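Local structure of creatinine amidohydrolase (Nostoc punctiforme PCC 73102, 3NO4) at residues F120-F125 with E262-D267; A32-S37 with A116-S121. The protein probably hydrolyses carbon-nitrogen bonds of amide substrates at a metal centre, as a member of the creatininase superfamily. One frame throughout, in Å; residues are numbered along the deposited sequence.

Interaction 1. Residues F120-F125 with E262-D267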
loop_
_atom_site.group_PDB
_atom_site.type_symbol
_atom_site.label_atom_id
_atom_site.label_comp_id
_atom_site.label_asym_id
_atom_site.label_seq_id
_atom_site.Cartn_x
_atom_site.Cartn_y
_atom_site.Cartn_z
ATOM N N PHE A 120 -4.598 -24.989 8.822
ATOM C CA PHE A 120 -5.643 -24.409 9.679
ATOM C C PHE A 120 -6.741 -23.828 8.752
ATOM O O PHE A 120 -6.452 -23.242 7.703
ATOM C CB PHE A 120 -5.103 -23.316 10.620
ATOM C CG PHE A 120 -4.296 -23.826 11.752
ATOM C CD1 PHE A 120 -4.928 -24.268 12.948
ATOM C CD2 PHE A 120 -2.898 -23.881 11.667
ATOM C CE1 PHE A 120 -4.179 -24.752 13.999
ATOM C CE2 PHE A 120 -2.133 -24.363 12.738
ATOM C CZ PHE A 120 -2.756 -24.780 13.909
ATOM N N SER A 121 -7.997 -24.063 9.104
ATOM C CA SER A 121 -9.103 -23.537 8.318
ATOM C C SER A 121 -10.292 -22.934 9.110
ATOM O O SER A 121 -11.179 -22.336 8.506
ATOM C CB SER A 121 -9.577 -24.634 7.357
ATOM O OG SER A 121 -10.231 -25.653 8.059
ATOM N N LYS A 122 -10.292 -23.071 10.430
ATOM C CA LYS A 122 -11.301 -22.463 11.273
ATOM C C LYS A 122 -10.602 -21.500 12.217
ATOM O O LYS A 122 -9.970 -21.938 13.180
ATOM C CB LYS A 122 -12.052 -23.562 12.018
ATOM C CG LYS A 122 -12.867 -24.502 11.097
ATOM C CD LYS A 122 -14.265 -23.947 10.804
ATOM C CE LYS A 122 -15.195 -25.011 10.196
ATOM N NZ LYS A 122 -16.590 -24.492 10.021
ATOM N N PHE A 123 -10.707 -20.198 11.916
ATOM C CA PHE A 123 -10.090 -19.126 12.695
ATOM C C PHE A 123 -11.144 -18.371 13.519
ATOM O O PHE A 123 -12.001 -17.652 12.946
ATOM C CB PHE A 123 -9.356 -18.155 11.779
ATOM C CG PHE A 123 -8.217 -18.759 11.075
ATOM C CD1 PHE A 123 -8.419 -19.518 9.902
ATOM C CD2 PHE A 123 -6.929 -18.587 11.533
ATOM C CE1 PHE A 123 -7.360 -20.083 9.231
ATOM C CE2 PHE A 123 -5.858 -19.173 10.873
ATOM C CZ PHE A 123 -6.071 -19.905 9.710
ATOM N N TYR A 124 -11.112 -18.573 14.832
ATOM C CA TYR A 124 -12.101 -18.004 15.791
ATOM C C TYR A 124 -11.415 -16.903 16.600
ATOM O O TYR A 124 -10.515 -17.197 17.423
ATOM C CB TYR A 124 -12.614 -19.123 16.701
ATOM C CG TYR A 124 -13.859 -18.818 17.478
ATOM C CD1 TYR A 124 -15.084 -18.733 16.845
ATOM C CD2 TYR A 124 -13.826 -18.647 18.868
ATOM C CE1 TYR A 124 -16.253 -18.490 17.560
ATOM C CE2 TYR A 124 -14.995 -18.409 19.589
ATOM C CZ TYR A 124 -16.200 -18.321 18.916
ATOM O OH TYR A 124 -17.354 -18.085 19.594
ATOM N N PHE A 125 -11.707 -15.650 16.252
ATOM C CA PHE A 125 -11.113 -14.482 16.896
ATOM C C PHE A 125 -12.013 -14.094 18.058
ATOM O O PHE A 125 -13.148 -13.666 17.825
ATOM C CB PHE A 125 -10.991 -13.290 15.962
ATOM C CG PHE A 125 -9.959 -13.482 14.891
ATOM C CD1 PHE A 125 -10.244 -14.238 13.764
ATOM C CD2 PHE A 125 -8.672 -12.983 15.056
ATOM C CE1 PHE A 125 -9.218 -14.434 12.738
ATOM C CE2 PHE A 125 -7.680 -13.181 14.059
ATOM C CZ PHE A 125 -7.982 -13.909 12.917
ATOM N N GLU A 262 -19.625 -24.964 17.904
ATOM C CA GLU A 262 -20.576 -24.817 16.781
ATOM C C GLU A 262 -19.879 -24.394 15.495
ATOM O O GLU A 262 -20.145 -24.941 14.450
ATOM C CB GLU A 262 -21.732 -23.854 17.116
ATOM C CG GLU A 262 -22.740 -24.427 18.144
ATOM C CD GLU A 262 -23.853 -23.431 18.577
ATOM O OE1 GLU A 262 -23.804 -22.237 18.154
ATOM O OE2 GLU A 262 -24.771 -23.854 19.344
ATOM N N PHE A 263 -18.969 -23.434 15.597
ATOM C CA PHE A 263 -18.126 -22.984 14.470
ATOM C C PHE A 263 -17.263 -24.094 13.899
ATOM O O PHE A 263 -17.403 -24.407 12.717
ATOM C CB PHE A 263 -17.260 -21.785 14.909
ATOM C CG PHE A 263 -16.309 -21.269 13.849
ATOM C CD1 PHE A 263 -16.776 -20.930 12.580
ATOM C CD2 PHE A 263 -14.959 -21.083 14.133
ATOM C CE1 PHE A 263 -15.913 -20.438 11.616
ATOM C CE2 PHE A 263 -14.085 -20.555 13.170
ATOM C CZ PHE A 263 -14.572 -20.247 11.904
ATOM N N VAL A 264 -16.411 -24.707 14.735
ATOM C CA VAL A 264 -15.452 -25.720 14.268
ATOM C C VAL A 264 -16.167 -26.970 13.704
ATOM O O VAL A 264 -15.664 -27.588 12.777
ATOM C CB VAL A 264 -14.378 -26.081 15.361
ATOM C CG1 VAL A 264 -14.924 -27.084 16.386
ATOM C CG2 VAL A 264 -13.108 -26.611 14.711
ATOM N N ASN A 265 -17.330 -27.301 14.254
ATOM C CA ASN A 265 -18.089 -28.467 13.804
ATOM C C ASN A 265 -18.987 -28.215 12.597
ATOM O O ASN A 265 -19.389 -29.178 11.966
ATOM C CB ASN A 265 -18.882 -29.110 14.952
ATOM C CG ASN A 265 -17.969 -29.677 16.055
ATOM O OD1 ASN A 265 -18.299 -29.610 17.235
ATOM N ND2 ASN A 265 -16.829 -30.230 15.668
ATOM N N ALA A 266 -19.266 -26.951 12.277
ATOM C CA ALA A 266 -20.072 -26.596 11.100
ATOM C C ALA A 266 -19.325 -26.893 9.776
ATOM O O ALA A 266 -18.085 -26.938 9.731
ATOM C CB ALA A 266 -20.489 -25.126 11.161
ATOM N N ASP A 267 -20.096 -27.091 8.707
ATOM C CA ASP A 267 -19.537 -27.350 7.389
ATOM C C ASP A 267 -18.820 -26.107 6.816
ATOM O O ASP A 267 -18.596 -25.079 7.470
ATOM C CB ASP A 267 -20.605 -27.912 6.418
ATOM C CG ASP A 267 -21.695 -26.903 6.034
ATOM O OD1 ASP A 267 -21.589 -25.701 6.342
ATOM O OD2 ASP A 267 -22.681 -27.328 5.411
ATOM O OXT ASP A 267 -18.432 -26.126 5.664
#

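Interaction 2. Residues A32-S37 with A116-S121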
loop_
_atom_site.group_PDB
_atom_site.type_symbol
_atom_site.label_atom_id
_atom_site.label_comp_id
_atom_site.label_asym_id
_atom_site.label_seq_id
_atom_site.Cartn_x
_atom_site.Cartn_y
_atom_site.Cartn_z
ATOM N N ALA A 32 0.936 -32.653 15.091
ATOM C CA ALA A 32 0.087 -33.688 15.704
ATOM C C ALA A 32 -1.359 -33.179 15.935
ATOM O O ALA A 32 -2.319 -33.865 15.581
ATOM C CB ALA A 32 0.701 -34.223 17.022
ATOM N N TYR A 33 -1.498 -31.961 16.462
ATOM C CA TYR A 33 -2.807 -31.303 16.648
ATOM C C TYR A 33 -3.611 -31.207 15.359
ATOM O O TYR A 33 -4.819 -31.492 15.371
ATOM C CB TYR A 33 -2.635 -29.913 17.267
ATOM C CG TYR A 33 -3.875 -29.059 17.344
ATOM C CD1 TYR A 33 -4.276 -28.253 16.260
ATOM C CD2 TYR A 33 -4.652 -29.042 18.495
ATOM C CE1 TYR A 33 -5.417 -27.466 16.335
ATOM C CE2 TYR A 33 -5.804 -28.265 18.576
ATOM C CZ TYR A 33 -6.180 -27.482 17.510
ATOM O OH TYR A 33 -7.304 -26.698 17.642
ATOM N N LEU A 34 -2.949 -30.794 14.270
ATOM C CA LEU A 34 -3.595 -30.655 12.955
ATOM C C LEU A 34 -4.163 -31.942 12.351
ATOM O O LEU A 34 -4.997 -31.853 11.459
ATOM C CB LEU A 34 -2.676 -29.957 11.932
ATOM C CG LEU A 34 -2.513 -28.443 12.157
ATOM C CD1 LEU A 34 -1.367 -27.876 11.354
ATOM C CD2 LEU A 34 -3.817 -27.740 11.790
ATOM N N GLN A 35 -3.724 -33.111 12.825
ATOM C CA GLN A 35 -4.385 -34.379 12.460
ATOM C C GLN A 35 -5.813 -34.467 13.039
ATOM O O GLN A 35 -6.658 -35.091 12.430
ATOM C CB GLN A 35 -3.567 -35.597 12.936
ATOM C CG GLN A 35 -2.142 -35.721 12.352
ATOM C CD GLN A 35 -2.119 -35.902 10.817
ATOM O OE1 GLN A 35 -1.596 -35.049 10.117
ATOM N NE2 GLN A 35 -2.687 -37.014 10.302
ATOM N N GLN A 36 -6.039 -33.849 14.213
ATOM C CA GLN A 36 -7.304 -33.931 14.959
ATOM C C GLN A 36 -8.219 -32.721 14.689
ATOM O O GLN A 36 -9.425 -32.853 14.694
ATOM C CB GLN A 36 -7.020 -34.016 16.471
ATOM C CG GLN A 36 -5.994 -35.065 16.897
ATOM C CD GLN A 36 -6.381 -36.432 16.428
ATOM O OE1 GLN A 36 -7.535 -36.667 16.062
ATOM N NE2 GLN A 36 -5.421 -37.347 16.409
ATOM N N SER A 37 -7.643 -31.540 14.471
ATOM C CA SER A 37 -8.442 -30.319 14.319
ATOM C C SER A 37 -7.798 -29.308 13.417
ATOM O O SER A 37 -6.589 -29.239 13.382
ATOM C CB SER A 37 -8.670 -29.668 15.691
ATOM O OG SER A 37 -9.427 -28.462 15.563
ATOM N N ALA A 116 -3.165 -20.899 7.226
ATOM C CA ALA A 116 -3.904 -21.627 6.177
ATOM C C ALA A 116 -2.993 -22.544 5.360
ATOM O O ALA A 116 -3.392 -23.676 5.087
ATOM C CB ALA A 116 -4.776 -20.719 5.274
ATOM N N LYS A 117 -1.766 -22.108 5.048
ATOM C CA LYS A 117 -0.803 -22.952 4.314
ATOM C C LYS A 117 -0.455 -24.208 5.102
ATOM O O LYS A 117 -0.200 -25.232 4.535
ATOM C CB LYS A 117 0.517 -22.227 3.984
ATOM C CG LYS A 117 0.475 -21.263 2.856
ATOM C CD LYS A 117 1.889 -21.082 2.208
ATOM C CE LYS A 117 2.100 -21.956 0.982
ATOM N NZ LYS A 117 2.792 -21.163 -0.123
ATOM N N ALA A 118 -0.411 -24.099 6.418
ATOM C CA ALA A 118 -0.149 -25.242 7.305
ATOM C C ALA A 118 -1.350 -26.177 7.442
ATOM O O ALA A 118 -1.193 -27.281 7.909
ATOM C CB ALA A 118 0.271 -24.724 8.716
ATOM N N GLY A 119 -2.549 -25.741 7.053
ATOM C CA GLY A 119 -3.750 -26.571 7.130
ATOM C C GLY A 119 -4.826 -26.101 8.103
ATOM O O GLY A 119 -5.872 -26.756 8.196
ATOM N N PHE A 120 -4.598 -24.989 8.822
ATOM C CA PHE A 120 -5.643 -24.409 9.679
ATOM C C PHE A 120 -6.741 -23.828 8.752
ATOM O O PHE A 120 -6.452 -23.242 7.703
ATOM C CB PHE A 120 -5.103 -23.316 10.620
ATOM C CG PHE A 120 -4.296 -23.826 11.752
ATOM C CD1 PHE A 120 -4.928 -24.268 12.948
ATOM C CD2 PHE A 120 -2.898 -23.881 11.667
ATOM C CE1 PHE A 120 -4.179 -24.752 13.999
ATOM C CE2 PHE A 120 -2.133 -24.363 12.738
ATOM C CZ PHE A 120 -2.756 -24.780 13.909
ATOM N N SER A 121 -7.997 -24.063 9.104
ATOM C CA SER A 121 -9.103 -23.537 8.318
ATOM C C SER A 121 -10.292 -22.934 9.110
ATOM O O SER A 121 -11.179 -22.336 8.506
ATOM C CB SER A 121 -9.577 -24.634 7.357
ATOM O OG SER A 121 -10.231 -25.653 8.059
#

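Interaction 1. Residues F120-F125 with E262-D267
Lys-122, at the start of strand 122-127 in the parallel sheet of this creatininase-family fold, lays its side chain over the ring of Phe-263 and sends its amine to the carbonyls at the C-terminal end of helix 242-265. Lys-122 CG stands anti to the carbonyl carbon (chi1 -65°) and the chain bends at chi2, -86°, which brings CD over one face of the Phe-263 ring in a CH-pi contact, 4.0 Å from the ring centroid. Beyond the ring, NZ reaches carbonyls at the helix end: Phe-263 O at 2.8 Å and Ala-266 O at 2.9 Å, with a weak third bond to Asp-267 O. Gln-159 OE1 also accepts from NZ, and the carbonyl dipoles converging there would favour the charged amine. Tyr-124, on the same side of the strand as Lys-122, meets Phe-263 obliquely, the planes at 32° and CD1 3.6 Å from Phe-263 CD2. The C-terminal residue Asp-267 is held in turn by a second subunit, its OD1 forming salt bridges with Arg-217 and Arg-227 of that chain. Phe-263 O takes two donors from opposite faces of its carbonyl plane: Lys-122 NZ and, at 3.2 Å, Ala-266 N.

Interaction 2. Residues A32-S37 with A116-S121
This is apolar helix-end packing at the edge of the fold: Leu-34 near the end of helix 27-36 presses on Phe-120, just after helix 101-118. CD2 of Leu-34 sits over the centre of the Phe-120 ring, 3.6 Å from the centroid and only 5° off the ring normal, a CH-pi contact in which the methyl is nearly equidistant from the six ring carbons. The other branch, CD1, lies beside it, near Phe-120 CE2, and comes within 3.5 Å of Ala-118 O. Tyr-33, its CG anti to the backbone N (chi1 172°), brings CE1 to within 3.8 Å of Phe-120 CE1, the two side chains crossing at about a right angle. Replacing Phe-120 with an alanine would probably leave Leu-34 CD2 without the ring face it rests on and open a gap beside Tyr-33. Gly-119 closes helix 101-118 in a Schellman motif; its positive phi of 114° would jam a side chain against the preceding carbonyl O. Pro-94 of a third subunit packs on Leu-34 and Ala-118. The Tyr-33 hydroxyl is hydrogen-bonded to Gly-39 O and Ile-77 N, tying helix 27-36 to strands 39-44 and 77-78, and one residue beyond Phe-120 the chain enters strand 122-127.

Interactions 1 and 2 lie about 11 Å apart, centre to centre, on the same side of the chain's centre, and share Phe-120 and Ser-121, the link from helix 101-118 into strand 122-127. Along the chain, helix 27-36 comes first, then this helix-to-strand turn, and last helix 242-265. The end of helix 101-118 and the turn after it meet the early helix in interaction 2, and the strand that follows meets the C-terminal helix in interaction 1. The contacts also touch directly: Phe-123 CZ lies 3.9 Å from Ala-116 N. Backbone bonds join Ser-121 to Lys-38, just before strand 39-44, and to Gln-159, the first residue of strand 159-164. Different subunits pack on the two contacts, so this corner also contributes to the hexameric assembly.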